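D-glyceraldehyde dehydrogenase (NADP(+)) (Thermoplasma acidophilum, PDB 5IZD) oxidises D-glyceraldehyde to (R)-glycerate with NADP(+) as hydride acceptor, a step of the non-phosphorylated Entner-Doudoroff pathway of sugar breakdown. Local coordinates at residues A329-V334 against Y361-T366; W271-N276 against P385-R390; E73-N78 against V185-E190; E81-I86 against E99-V104. All coordinates share one frame; numbering follows the deposited sequence.

Interaction 1. Residues A329-V334 against Y361-T366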
loop_
_atom_site.group_PDB
_atom_site.type_symbol
_atom_site.label_atom_id
_atom_site.label_comp_id
_atom_site.label_asym_id
_atom_site.label_seq_id
_atom_site.Cartn_x
_atom_site.Cartn_y
_atom_site.Cartn_z
ATOM N N ALA A 329 26.264 -38.144 5.464
ATOM C CA ALA A 329 26.395 -37.186 4.372
ATOM C C ALA A 329 27.503 -36.142 4.703
ATOM O O ALA A 329 28.325 -35.836 3.883
ATOM C CB ALA A 329 25.038 -36.540 4.055
ATOM N N THR A 330 27.527 -35.656 5.934
ATOM C CA THR A 330 28.539 -34.743 6.381
ATOM C C THR A 330 29.938 -35.349 6.270
ATOM O O THR A 330 30.848 -34.662 5.791
ATOM C CB THR A 330 28.226 -34.262 7.804
ATOM O OG1 THR A 330 26.893 -33.767 7.867
ATOM C CG2 THR A 330 29.185 -33.210 8.253
ATOM N N SER A 331 30.119 -36.627 6.650
ATOM C CA SER A 331 31.440 -37.287 6.508
ATOM C C SER A 331 31.899 -37.407 5.083
ATOM O O SER A 331 33.052 -37.222 4.813
ATOM C CB SER A 331 31.502 -38.720 7.108
ATOM O OG SER A 331 30.940 -38.659 8.373
ATOM N N GLU A 332 30.985 -37.756 4.191
ATOM C CA GLU A 332 31.259 -37.824 2.750
ATOM C C GLU A 332 31.743 -36.483 2.189
ATOM O O GLU A 332 32.687 -36.478 1.439
ATOM C CB GLU A 332 30.010 -38.274 1.987
ATOM C CG GLU A 332 29.714 -39.769 2.186
ATOM C CD GLU A 332 28.339 -40.167 1.691
ATOM O OE1 GLU A 332 27.549 -39.287 1.297
ATOM O OE2 GLU A 332 28.032 -41.365 1.731
ATOM N N ILE A 333 31.066 -35.389 2.576
ATOM C CA ILE A 333 31.388 -34.028 2.163
ATOM C C ILE A 333 32.824 -33.727 2.616
ATOM O O ILE A 333 33.652 -33.323 1.813
ATOM C CB ILE A 333 30.356 -32.985 2.690
ATOM C CG1 ILE A 333 29.083 -32.986 1.821
ATOM C CG2 ILE A 333 30.854 -31.545 2.593
ATOM C CD1 ILE A 333 27.831 -32.444 2.533
ATOM N N VAL A 334 33.140 -33.986 3.878
ATOM C CA VAL A 334 34.466 -33.705 4.402
ATOM C C VAL A 334 35.531 -34.538 3.682
ATOM O O VAL A 334 36.591 -33.999 3.284
ATOM C CB VAL A 334 34.519 -33.898 5.932
ATOM C CG1 VAL A 334 35.951 -33.841 6.464
ATOM C CG2 VAL A 334 33.645 -32.827 6.584
ATOM N N TYR A 361 24.552 -38.524 16.900
ATOM C CA TYR A 361 25.049 -38.049 15.576
ATOM C C TYR A 361 25.764 -36.711 15.624
ATOM O O TYR A 361 25.464 -35.784 14.871
ATOM C CB TYR A 361 23.909 -38.007 14.550
ATOM C CG TYR A 361 22.948 -39.187 14.677
ATOM C CD1 TYR A 361 23.389 -40.492 14.625
ATOM C CD2 TYR A 361 21.604 -38.962 14.837
ATOM C CE1 TYR A 361 22.500 -41.563 14.732
ATOM C CE2 TYR A 361 20.708 -40.013 14.972
ATOM C CZ TYR A 361 21.139 -41.294 14.907
ATOM O OH TYR A 361 20.175 -42.284 15.062
ATOM N N PHE A 362 26.779 -36.650 16.463
ATOM C CA PHE A 362 27.562 -35.450 16.688
ATOM C C PHE A 362 28.635 -35.351 15.634
ATOM O O PHE A 362 29.156 -36.348 15.166
ATOM C CB PHE A 362 28.198 -35.498 18.077
ATOM C CG PHE A 362 27.201 -35.421 19.191
ATOM C CD1 PHE A 362 26.720 -34.182 19.626
ATOM C CD2 PHE A 362 26.686 -36.584 19.777
ATOM C CE1 PHE A 362 25.786 -34.098 20.640
ATOM C CE2 PHE A 362 25.726 -36.484 20.784
ATOM C CZ PHE A 362 25.293 -35.231 21.232
ATOM N N PHE A 363 28.971 -34.117 15.241
ATOM C CA PHE A 363 30.094 -33.871 14.348
ATOM C C PHE A 363 30.813 -32.585 14.823
ATOM O O PHE A 363 30.170 -31.620 15.200
ATOM C CB PHE A 363 29.612 -33.723 12.897
ATOM C CG PHE A 363 30.671 -33.995 11.889
ATOM C CD1 PHE A 363 30.917 -35.300 11.462
ATOM C CD2 PHE A 363 31.488 -32.998 11.441
ATOM C CE1 PHE A 363 31.920 -35.596 10.572
ATOM C CE2 PHE A 363 32.511 -33.279 10.533
ATOM C CZ PHE A 363 32.723 -34.591 10.106
ATOM N N LEU A 364 32.137 -32.586 14.796
ATOM C CA LEU A 364 32.902 -31.434 15.248
ATOM C C LEU A 364 32.807 -30.237 14.318
ATOM O O LEU A 364 32.706 -30.412 13.093
ATOM C CB LEU A 364 34.391 -31.803 15.391
ATOM C CG LEU A 364 34.790 -32.822 16.491
ATOM C CD1 LEU A 364 36.231 -33.271 16.324
ATOM C CD2 LEU A 364 34.609 -32.140 17.849
ATOM N N PRO A 365 32.883 -29.008 14.882
ATOM C CA PRO A 365 33.138 -27.838 14.048
ATOM C C PRO A 365 34.339 -28.048 13.107
ATOM O O PRO A 365 35.425 -28.488 13.545
ATOM C CB PRO A 365 33.460 -26.749 15.086
ATOM C CG PRO A 365 32.651 -27.136 16.259
ATOM C CD PRO A 365 32.838 -28.638 16.311
ATOM N N THR A 366 34.130 -27.815 11.823
ATOM C CA THR A 366 35.096 -28.167 10.809
ATOM C C THR A 366 35.379 -26.935 9.873
ATOM O O THR A 366 34.450 -26.397 9.270
ATOM C CB THR A 366 34.615 -29.356 9.989
ATOM O OG1 THR A 366 34.374 -30.489 10.849
ATOM C CG2 THR A 366 35.648 -29.708 8.916
#
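F363 carries this contact, meeting T330, S331 and V334 of the helix from the loop that leads into strand 366-369. Its CG stands anti to the backbone N (chi1 -158°), which swings the ring across the gap toward the helix. T330 comes from the opposite direction and sets its CG2 methyl over the centre of the ring face, 3.9 Å from the centroid and only 8° off the normal, a well-centred CH-pi contact. The same rotamer of T330 that aims CG2 at the ring turns OG1 back to the carbonyl of A326, one turn earlier in the helix. At the far end of the ring V334 CG2 lies 4.0 Å from F363 CZ. S331 OG, 3.9 Å from F363 CE1, makes no bond to the ring; its hydroxyl is hydrogen-bonded to L327 O. Three residues on, T366 adds its methyl, with CG2 4.4 Å from V334 CG2, and its OG1 bonds to L364 O at 2.8 Å, above the carbonyl plane, and also to G348 N. This is plain apolar packing of helix 324-339 on the loop that leads into strand 366-369, in the catalytic domain of the aldehyde dehydrogenase fold. L327 of helix 324-339 also touches the F363 side chain, while V386 of the adjacent parallel strand 386-392 touches both T330 and T366.

Interaction 2. Residues W271-N276 against P385-R390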
loop_
_atom_site.group_PDB
_atom_site.type_symbol
_atom_site.label_atom_id
_atom_site.label_comp_id
_atom_site.label_asym_id
_atom_site.label_seq_id
_atom_site.Cartn_x
_atom_site.Cartn_y
_atom_site.Cartn_z
ATOM N N TRP A 271 27.719 -17.664 15.575
ATOM C CA TRP A 271 26.273 -17.832 15.447
ATOM C C TRP A 271 25.875 -18.440 14.075
ATOM O O TRP A 271 25.232 -19.514 14.010
ATOM C CB TRP A 271 25.508 -16.523 15.678
ATOM C CG TRP A 271 24.060 -16.765 15.502
ATOM C CD1 TRP A 271 23.177 -17.217 16.456
ATOM C CD2 TRP A 271 23.307 -16.625 14.294
ATOM N NE1 TRP A 271 21.939 -17.386 15.903
ATOM C CE2 TRP A 271 21.999 -17.056 14.571
ATOM C CE3 TRP A 271 23.625 -16.230 12.987
ATOM C CZ2 TRP A 271 21.012 -17.064 13.606
ATOM C CZ3 TRP A 271 22.620 -16.270 12.010
ATOM C CH2 TRP A 271 21.348 -16.673 12.336
ATOM N N ALA A 272 26.356 -17.830 12.996
ATOM C CA ALA A 272 25.896 -18.202 11.674
ATOM C C ALA A 272 26.318 -19.597 11.242
ATOM O O ALA A 272 25.582 -20.262 10.519
ATOM C CB ALA A 272 26.302 -17.126 10.626
ATOM N N LYS A 273 27.479 -20.068 11.714
ATOM C CA LYS A 273 27.906 -21.405 11.414
ATOM C C LYS A 273 27.333 -22.459 12.367
ATOM O O LYS A 273 26.968 -23.545 11.941
ATOM C CB LYS A 273 29.412 -21.532 11.485
ATOM C CG LYS A 273 29.953 -22.863 10.969
ATOM C CD LYS A 273 29.674 -23.106 9.497
ATOM C CE LYS A 273 28.473 -23.972 9.241
ATOM N NZ LYS A 273 28.199 -24.122 7.799
ATOM N N TYR A 274 27.340 -22.180 13.660
ATOM C CA TYR A 274 27.124 -23.242 14.644
ATOM C C TYR A 274 25.775 -23.280 15.254
ATOM O O TYR A 274 25.442 -24.284 15.872
ATOM C CB TYR A 274 28.222 -23.254 15.742
ATOM C CG TYR A 274 29.575 -23.329 15.153
ATOM C CD1 TYR A 274 29.902 -24.358 14.263
ATOM C CD2 TYR A 274 30.541 -22.369 15.439
ATOM C CE1 TYR A 274 31.166 -24.441 13.698
ATOM C CE2 TYR A 274 31.797 -22.448 14.899
ATOM C CZ TYR A 274 32.122 -23.457 14.014
ATOM O OH TYR A 274 33.400 -23.531 13.432
ATOM N N TRP A 275 24.977 -22.246 15.085
ATOM C CA TRP A 275 23.602 -22.273 15.567
ATOM C C TRP A 275 22.907 -23.418 14.888
ATOM O O TRP A 275 23.077 -23.618 13.692
ATOM C CB TRP A 275 22.930 -20.982 15.259
ATOM C CG TRP A 275 21.558 -20.699 15.808
ATOM C CD1 TRP A 275 21.180 -20.585 17.138
ATOM C CD2 TRP A 275 20.389 -20.403 15.043
ATOM N NE1 TRP A 275 19.854 -20.211 17.222
ATOM C CE2 TRP A 275 19.355 -20.071 15.954
ATOM C CE3 TRP A 275 20.120 -20.344 13.671
ATOM C CZ2 TRP A 275 18.082 -19.696 15.532
ATOM C CZ3 TRP A 275 18.818 -19.952 13.243
ATOM C CH2 TRP A 275 17.833 -19.647 14.174
ATOM N N ASN A 276 22.284 -24.261 15.716
ATOM C CA ASN A 276 21.614 -25.478 15.255
ATOM C C ASN A 276 22.562 -26.390 14.482
ATOM O O ASN A 276 22.158 -27.079 13.548
ATOM C CB ASN A 276 20.381 -25.132 14.389
ATOM C CG ASN A 276 19.324 -26.234 14.432
ATOM O OD1 ASN A 276 19.279 -27.014 15.382
ATOM N ND2 ASN A 276 18.512 -26.339 13.383
ATOM N N PRO A 385 28.158 -28.464 10.495
ATOM C CA PRO A 385 29.050 -27.440 11.066
ATOM C C PRO A 385 30.437 -27.318 10.364
ATOM O O PRO A 385 31.476 -27.357 11.005
ATOM C CB PRO A 385 29.159 -27.888 12.531
ATOM C CG PRO A 385 29.092 -29.367 12.421
ATOM C CD PRO A 385 28.057 -29.646 11.376
ATOM N N VAL A 386 30.408 -27.119 9.051
ATOM C CA VAL A 386 31.560 -27.220 8.188
ATOM C C VAL A 386 31.580 -25.959 7.301
ATOM O O VAL A 386 30.549 -25.608 6.726
ATOM C CB VAL A 386 31.443 -28.432 7.223
ATOM C CG1 VAL A 386 32.665 -28.524 6.323
ATOM C CG2 VAL A 386 31.219 -29.749 7.958
ATOM N N ILE A 387 32.729 -25.304 7.165
ATOM C CA ILE A 387 32.821 -24.152 6.288
ATOM C C ILE A 387 34.230 -24.056 5.704
ATOM O O ILE A 387 35.200 -24.356 6.365
ATOM C CB ILE A 387 32.374 -22.858 7.023
ATOM C CG1 ILE A 387 32.223 -21.666 6.046
ATOM C CG2 ILE A 387 33.353 -22.482 8.136
ATOM C CD1 ILE A 387 31.381 -20.518 6.579
ATOM N N GLY A 388 34.317 -23.647 4.434
ATOM C CA GLY A 388 35.577 -23.264 3.790
ATOM C C GLY A 388 35.686 -21.771 3.741
ATOM O O GLY A 388 34.637 -21.078 3.712
ATOM N N ALA A 389 36.940 -21.290 3.670
ATOM C CA ALA A 389 37.267 -19.894 3.663
ATOM C C ALA A 389 38.205 -19.577 2.498
ATOM O O ALA A 389 39.034 -20.392 2.098
ATOM C CB ALA A 389 37.905 -19.467 4.964
ATOM N N ARG A 390 38.050 -18.372 1.960
ATOM C CA ARG A 390 38.861 -17.907 0.844
ATOM C C ARG A 390 39.126 -16.411 0.968
ATOM O O ARG A 390 38.317 -15.669 1.525
ATOM C CB ARG A 390 38.168 -18.210 -0.485
ATOM C CG ARG A 390 38.997 -17.865 -1.711
ATOM C CD ARG A 390 38.116 -17.622 -2.925
ATOM N NE ARG A 390 38.900 -17.388 -4.134
ATOM C CZ ARG A 390 39.190 -16.183 -4.614
ATOM N NH1 ARG A 390 38.758 -15.096 -3.989
ATOM N NH2 ARG A 390 39.910 -16.063 -5.721
#
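Against the seven-stranded mixed sheet of the aldehyde dehydrogenase catalytic domain packs the C-terminal end of helix 262-274, at the start of strand 386-392, K273 and Y274 meeting P385, V386 and I387. K273 does most of the work. Its chain leaves with CG anti to the backbone N (chi1 -171°) and then bends at chi2 and chi3, which carries the ammonium group over the strand backbone. On the way CD runs alongside I387 CB at 3.7 Å, the chains heading opposite ways, and CE lies 4.0 Å from P385 CA. At the end NZ donates to V386 O at 3.0 Å; the nitrogen sits 50° out of the carbonyl plane, above it, with a C=O...N angle of 129°. Y274 crosses P385 at about a right angle, its CD1 4.0 Å from P385 CB. The carbonyl oxygen of P385 lies in the ring plane at the edge, 4.0 Å from Y274 CE1, while the Y274 hydroxyl is bonded to S305 OG on helix 294-305. K273 NZ also bonds to A284 O on strand 284-290 and weakly to A384 O, so backbone carbonyls from two separate parts of the chain gather round one buried amine. That cluster of carbonyl dipoles would probably ease the burial of a positive charge, and it lets a single lysine pin the helix end to two adjacent strands.

Interaction 3. Residues E73-N78 against V185-E190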
loop_
_atom_site.group_PDB
_atom_site.type_symbol
_atom_site.label_atom_id
_atom_site.label_comp_id
_atom_site.label_asym_id
_atom_site.label_seq_id
_atom_site.Cartn_x
_atom_site.Cartn_y
_atom_site.Cartn_z
ATOM N N GLU A 73 -1.671 -17.923 23.874
ATOM C CA GLU A 73 -1.653 -17.894 25.350
ATOM C C GLU A 73 -1.454 -19.300 25.981
ATOM O O GLU A 73 -0.740 -19.405 26.966
ATOM C CB GLU A 73 -2.916 -17.290 25.933
ATOM C CG GLU A 73 -3.147 -15.823 25.545
ATOM C CD GLU A 73 -4.628 -15.417 25.657
ATOM O OE1 GLU A 73 -5.315 -15.775 26.658
ATOM O OE2 GLU A 73 -5.115 -14.751 24.748
ATOM N N LEU A 74 -2.103 -20.325 25.426
ATOM C CA LEU A 74 -1.963 -21.723 25.917
ATOM C C LEU A 74 -0.570 -22.253 25.696
ATOM O O LEU A 74 -0.031 -22.863 26.556
ATOM C CB LEU A 74 -2.974 -22.663 25.265
ATOM C CG LEU A 74 -4.430 -22.432 25.653
ATOM C CD1 LEU A 74 -5.295 -23.393 24.872
ATOM C CD2 LEU A 74 -4.642 -22.651 27.142
ATOM N N ILE A 75 0.039 -21.928 24.556
ATOM C CA ILE A 75 1.414 -22.298 24.244
ATOM C C ILE A 75 2.319 -21.644 25.267
ATOM O O ILE A 75 3.137 -22.309 25.895
ATOM C CB ILE A 75 1.775 -21.955 22.773
ATOM C CG1 ILE A 75 1.021 -22.898 21.836
ATOM C CG2 ILE A 75 3.267 -22.066 22.526
ATOM C CD1 ILE A 75 1.208 -22.641 20.342
ATOM N N GLU A 76 2.114 -20.362 25.502
ATOM C CA GLU A 76 2.923 -19.584 26.462
ATOM C C GLU A 76 2.877 -20.142 27.896
ATOM O O GLU A 76 3.900 -20.291 28.549
ATOM C CB GLU A 76 2.363 -18.180 26.493
ATOM C CG GLU A 76 3.288 -17.051 26.878
ATOM C CD GLU A 76 2.767 -15.737 26.292
ATOM O OE1 GLU A 76 1.502 -15.509 26.148
ATOM O OE2 GLU A 76 3.654 -14.933 25.977
ATOM N N LYS A 77 1.664 -20.437 28.359
ATOM C CA LYS A 77 1.432 -20.975 29.692
ATOM C C LYS A 77 2.174 -22.311 29.910
ATOM O O LYS A 77 2.676 -22.572 30.985
ATOM C CB LYS A 77 -0.086 -21.179 29.920
ATOM N N ASN A 78 2.262 -23.119 28.859
ATOM C CA ASN A 78 2.802 -24.478 28.921
ATOM C C ASN A 78 4.080 -24.654 28.129
ATOM O O ASN A 78 4.413 -25.781 27.756
ATOM C CB ASN A 78 1.744 -25.381 28.332
ATOM C CG ASN A 78 0.489 -25.399 29.150
ATOM O OD1 ASN A 78 0.448 -26.084 30.143
ATOM N ND2 ASN A 78 -0.542 -24.647 28.737
ATOM N N VAL A 185 -0.371 -28.325 17.329
ATOM C CA VAL A 185 -1.689 -28.637 16.807
ATOM C C VAL A 185 -2.711 -28.816 17.929
ATOM O O VAL A 185 -3.830 -28.299 17.840
ATOM C CB VAL A 185 -1.660 -29.894 15.889
ATOM C CG1 VAL A 185 -3.064 -30.402 15.575
ATOM C CG2 VAL A 185 -0.924 -29.565 14.573
ATOM N N ARG A 186 -2.317 -29.559 18.958
ATOM C CA ARG A 186 -3.186 -29.823 20.115
ATOM C C ARG A 186 -3.506 -28.484 20.800
ATOM O O ARG A 186 -4.659 -28.256 21.136
ATOM C CB ARG A 186 -2.557 -30.849 21.067
ATOM C CG ARG A 186 -3.419 -31.288 22.279
ATOM C CD ARG A 186 -2.792 -32.461 23.036
ATOM N NE ARG A 186 -2.796 -33.717 22.256
ATOM C CZ ARG A 186 -3.813 -34.602 22.167
ATOM N NH1 ARG A 186 -4.975 -34.433 22.813
ATOM N NH2 ARG A 186 -3.667 -35.706 21.410
ATOM N N LYS A 187 -2.538 -27.560 20.906
ATOM C CA LYS A 187 -2.832 -26.243 21.481
ATOM C C LYS A 187 -3.865 -25.457 20.661
ATOM O O LYS A 187 -4.748 -24.835 21.227
ATOM C CB LYS A 187 -1.550 -25.439 21.759
ATOM C CG LYS A 187 -0.695 -26.056 22.866
ATOM C CD LYS A 187 -1.262 -25.766 24.251
ATOM C CE LYS A 187 -0.581 -26.622 25.310
ATOM N NZ LYS A 187 -1.099 -28.021 25.247
ATOM N N PHE A 188 -3.765 -25.505 19.341
ATOM C CA PHE A 188 -4.775 -24.905 18.474
ATOM C C PHE A 188 -6.159 -25.545 18.658
ATOM O O PHE A 188 -7.207 -24.822 18.745
ATOM C CB PHE A 188 -4.326 -24.951 17.010
ATOM C CG PHE A 188 -3.488 -23.806 16.636
ATOM C CD1 PHE A 188 -2.134 -23.830 16.882
ATOM C CD2 PHE A 188 -4.056 -22.661 16.098
ATOM C CE1 PHE A 188 -1.325 -22.766 16.520
ATOM C CE2 PHE A 188 -3.245 -21.588 15.757
ATOM C CZ PHE A 188 -1.875 -21.637 15.978
ATOM N N VAL A 189 -6.167 -26.877 18.727
ATOM C CA VAL A 189 -7.384 -27.617 19.096
ATOM C C VAL A 189 -7.971 -27.157 20.454
ATOM O O VAL A 189 -9.154 -26.744 20.516
ATOM C CB VAL A 189 -7.211 -29.163 19.065
ATOM C CG1 VAL A 189 -8.505 -29.863 19.484
ATOM C CG2 VAL A 189 -6.885 -29.601 17.649
ATOM N N GLU A 190 -7.168 -27.144 21.499
ATOM C CA GLU A 190 -7.652 -26.692 22.802
ATOM C C GLU A 190 -8.098 -25.217 22.798
ATOM O O GLU A 190 -8.922 -24.846 23.603
ATOM C CB GLU A 190 -6.608 -26.950 23.890
ATOM C CG GLU A 190 -6.315 -28.440 24.107
ATOM C CD GLU A 190 -4.987 -28.746 24.815
ATOM O OE1 GLU A 190 -4.804 -29.949 25.193
ATOM O OE2 GLU A 190 -4.134 -27.825 25.002
#
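K187 lies against L74, I75 and N78 where two helices of the nucleotide-binding domain pack together: the end of helix 39-77 against helix 178-190, the axes of the two segments approaching to 9.6 Å at an angle of 125°. The lysine forms the middle of the interface through its methylenes. CG stands anti to the carbonyl carbon, and further bends at chi2 and chi4 fold the chain along the neighbouring helix. Its methylenes meet three residues in turn: CB rests on I75 CG1 at 3.6 Å, CD on L74 CB at 3.7 Å, and CE comes 4.0 Å from N78 ND2. The fold also brings the ammonium group back to its own helix, where NZ makes a salt bridge with E190 OE2 at 3.1 Å, on the syn side of the carboxylate. E190 is extended beyond CG, and its CB, nearer the backbone, takes L74 CD1 at 3.9 Å. L74 thus faces two residues one turn apart, CB toward the lysine and CD1 toward the glutamate. I75 reaches the interface with CG1, which its chi1 of -70° sets anti to the carbonyl carbon; its side chain also touches W183 and I108. K187 makes a cation-pi contact with W183 as well, so its charge has both an acidic and an aromatic partner. Where helix 39-77 ends, N78 leaves helical geometry and its amide turns back on the last turn: ND2 donates to L74 O at 2.9 Å, nearly straight at 168°, and that oxygen also accepts from N78 N.

Interaction 4. Residues E81-I86 against E99-V104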
loop_
_atom_site.group_PDB
_atom_site.type_symbol
_atom_site.label_atom_id
_atom_site.label_comp_id
_atom_site.label_asym_id
_atom_site.label_seq_id
_atom_site.Cartn_x
_atom_site.Cartn_y
_atom_site.Cartn_z
ATOM N N GLU A 81 6.845 -27.520 28.177
ATOM C CA GLU A 81 6.606 -28.818 27.544
ATOM C C GLU A 81 7.130 -28.828 26.083
ATOM O O GLU A 81 7.753 -29.787 25.605
ATOM C CB GLU A 81 5.117 -29.161 27.578
ATOM C CG GLU A 81 4.540 -29.407 28.979
ATOM C CD GLU A 81 3.017 -29.635 28.903
ATOM O OE1 GLU A 81 2.457 -29.635 27.767
ATOM O OE2 GLU A 81 2.354 -29.752 29.941
ATOM N N LEU A 82 6.972 -27.728 25.398
ATOM C CA LEU A 82 7.446 -27.650 24.037
ATOM C C LEU A 82 8.968 -27.547 23.934
ATOM O O LEU A 82 9.557 -28.166 23.063
ATOM C CB LEU A 82 6.791 -26.460 23.315
ATOM C CG LEU A 82 7.233 -26.368 21.866
ATOM C CD1 LEU A 82 6.900 -27.627 21.078
ATOM C CD2 LEU A 82 6.546 -25.177 21.227
ATOM N N GLU A 83 9.569 -26.835 24.857
ATOM C CA GLU A 83 10.996 -26.677 24.955
ATOM C C GLU A 83 11.643 -28.058 25.128
ATOM O O GLU A 83 12.587 -28.400 24.485
ATOM C CB GLU A 83 11.310 -25.753 26.112
ATOM C CG GLU A 83 11.169 -24.270 25.766
ATOM C CD GLU A 83 11.203 -23.345 26.955
ATOM O OE1 GLU A 83 11.507 -23.756 28.076
ATOM O OE2 GLU A 83 10.925 -22.173 26.785
ATOM N N ASN A 84 11.076 -28.846 26.015
ATOM C CA ASN A 84 11.502 -30.204 26.245
ATOM C C ASN A 84 11.398 -31.128 25.035
ATOM O O ASN A 84 12.317 -31.881 24.753
ATOM C CB ASN A 84 10.760 -30.793 27.462
ATOM C CG ASN A 84 11.131 -30.087 28.761
ATOM O OD1 ASN A 84 12.210 -29.477 28.876
ATOM N ND2 ASN A 84 10.249 -30.152 29.743
ATOM N N ILE A 85 10.291 -31.070 24.325
ATOM C CA ILE A 85 10.116 -31.902 23.127
ATOM C C ILE A 85 11.189 -31.585 22.068
ATOM O O ILE A 85 11.799 -32.497 21.499
ATOM C CB ILE A 85 8.729 -31.678 22.520
ATOM C CG1 ILE A 85 7.699 -32.327 23.461
ATOM C CG2 ILE A 85 8.651 -32.241 21.115
ATOM C CD1 ILE A 85 6.287 -31.855 23.236
ATOM N N ILE A 86 11.440 -30.295 21.847
ATOM C CA ILE A 86 12.485 -29.904 20.935
ATOM C C ILE A 86 13.855 -30.396 21.384
ATOM O O ILE A 86 14.612 -30.871 20.548
ATOM C CB ILE A 86 12.490 -28.375 20.732
ATOM C CG1 ILE A 86 11.197 -27.941 20.024
ATOM C CG2 ILE A 86 13.729 -27.941 19.967
ATOM C CD1 ILE A 86 10.914 -26.485 20.207
ATOM N N GLU A 99 14.666 -20.181 22.645
ATOM C CA GLU A 99 14.586 -19.187 21.589
ATOM C C GLU A 99 13.565 -19.596 20.507
ATOM O O GLU A 99 12.756 -18.782 20.092
ATOM C CB GLU A 99 15.995 -18.895 21.030
ATOM C CG GLU A 99 16.057 -18.397 19.631
ATOM C CD GLU A 99 17.464 -17.981 19.231
ATOM O OE1 GLU A 99 17.548 -16.959 18.505
ATOM O OE2 GLU A 99 18.440 -18.674 19.591
ATOM N N GLU A 100 13.540 -20.860 20.130
ATOM C CA GLU A 100 12.579 -21.321 19.163
ATOM C C GLU A 100 11.137 -21.145 19.625
ATOM O O GLU A 100 10.286 -20.762 18.864
ATOM C CB GLU A 100 12.850 -22.738 18.712
ATOM C CG GLU A 100 11.887 -23.164 17.639
ATOM C CD GLU A 100 12.289 -24.391 16.884
ATOM O OE1 GLU A 100 13.367 -24.937 17.112
ATOM O OE2 GLU A 100 11.511 -24.810 16.059
ATOM N N VAL A 101 10.886 -21.416 20.891
ATOM C CA VAL A 101 9.568 -21.271 21.453
ATOM C C VAL A 101 9.193 -19.781 21.589
ATOM O O VAL A 101 8.080 -19.399 21.395
ATOM C CB VAL A 101 9.428 -22.084 22.749
ATOM C CG1 VAL A 101 8.076 -21.873 23.361
ATOM C CG2 VAL A 101 9.641 -23.557 22.444
ATOM N N ASP A 102 10.163 -18.952 21.897
ATOM C CA ASP A 102 9.969 -17.532 21.959
ATOM C C ASP A 102 9.403 -17.120 20.580
ATOM O O ASP A 102 8.459 -16.406 20.476
ATOM C CB ASP A 102 11.311 -16.844 22.148
ATOM C CG ASP A 102 11.736 -16.730 23.597
ATOM O OD1 ASP A 102 10.972 -17.075 24.476
ATOM O OD2 ASP A 102 12.834 -16.257 23.854
ATOM N N GLY A 103 10.038 -17.615 19.540
ATOM C CA GLY A 103 9.697 -17.346 18.172
ATOM C C GLY A 103 8.360 -17.853 17.745
ATOM O O GLY A 103 7.724 -17.260 16.921
ATOM N N VAL A 104 7.932 -18.963 18.310
ATOM C CA VAL A 104 6.645 -19.511 17.995
ATOM C C VAL A 104 5.605 -18.507 18.493
ATOM O O VAL A 104 4.674 -18.220 17.820
ATOM C CB VAL A 104 6.436 -20.915 18.651
ATOM C CG1 VAL A 104 4.982 -21.272 18.785
ATOM C CG2 VAL A 104 7.142 -22.016 17.891
#
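V101 CG2 lies among L82, E83 and I86 in a helix-helix contact in which helix 79-90 and helix 94-112 cross at 129°, the axes of the two segments approaching to 9.6 Å. CG2 stands anti to the carbonyl carbon of V101 and meets L82 CD2 at 3.7 Å, E83 CG at 3.7 Å and I86 CD1 at 3.9 Å. The glutamate contributes only its aliphatic part: E83 crosses V101 at about a right angle, and its carboxylate runs on to a salt bridge with R79. D102 OD1 pairs with the same arginine, whose charge probably offsets the repulsion between the two acids. L82, with CG anti to the backbone N, also packs on S180 and W183 of helix 178-190. E100 is the second residue reaching across, fully extended, and is gripped at its end by K92 through OE1 and by the backbone N atoms of A152 and G153 through OE2. These bonds tie helix 94-112 to the loop after N149 and to the start of helix 153-164; N149, probably the residue that stabilises the transition state, as in related enzymes, has its side chain about 7 Å from that of E100. Against this buried carboxylate I86 sets its CG2 methyl, 4.2 Å from E100 OE1.

Interactions 1, 2 and 4 are buried, whereas interaction 3 is partly exposed and includes a surface glutamate. Interactions 1 and 2 share the catalytic-domain sheet: strands 366-369 and 386-392 are hydrogen-bonded neighbours, with T366 N to P385 O at 2.8 Å and T366 O to I387 N at 2.9 Å, and P365 packs on Y274. Interaction 4 joins two successive helices and interaction 3 two distant in the chain; they meet where I75 touches V104, and helix 79-90 follows helix 39-77. Chemistry follows place: an aromatic ring under a methyl in 1, a buried lysine on backbone carbonyls in 2, lysine methylenes in 3, a valine methyl beside a bonded carboxylate in 4. W275 NE1 bonds to E99 OE2, tying 271-276 to 99-104.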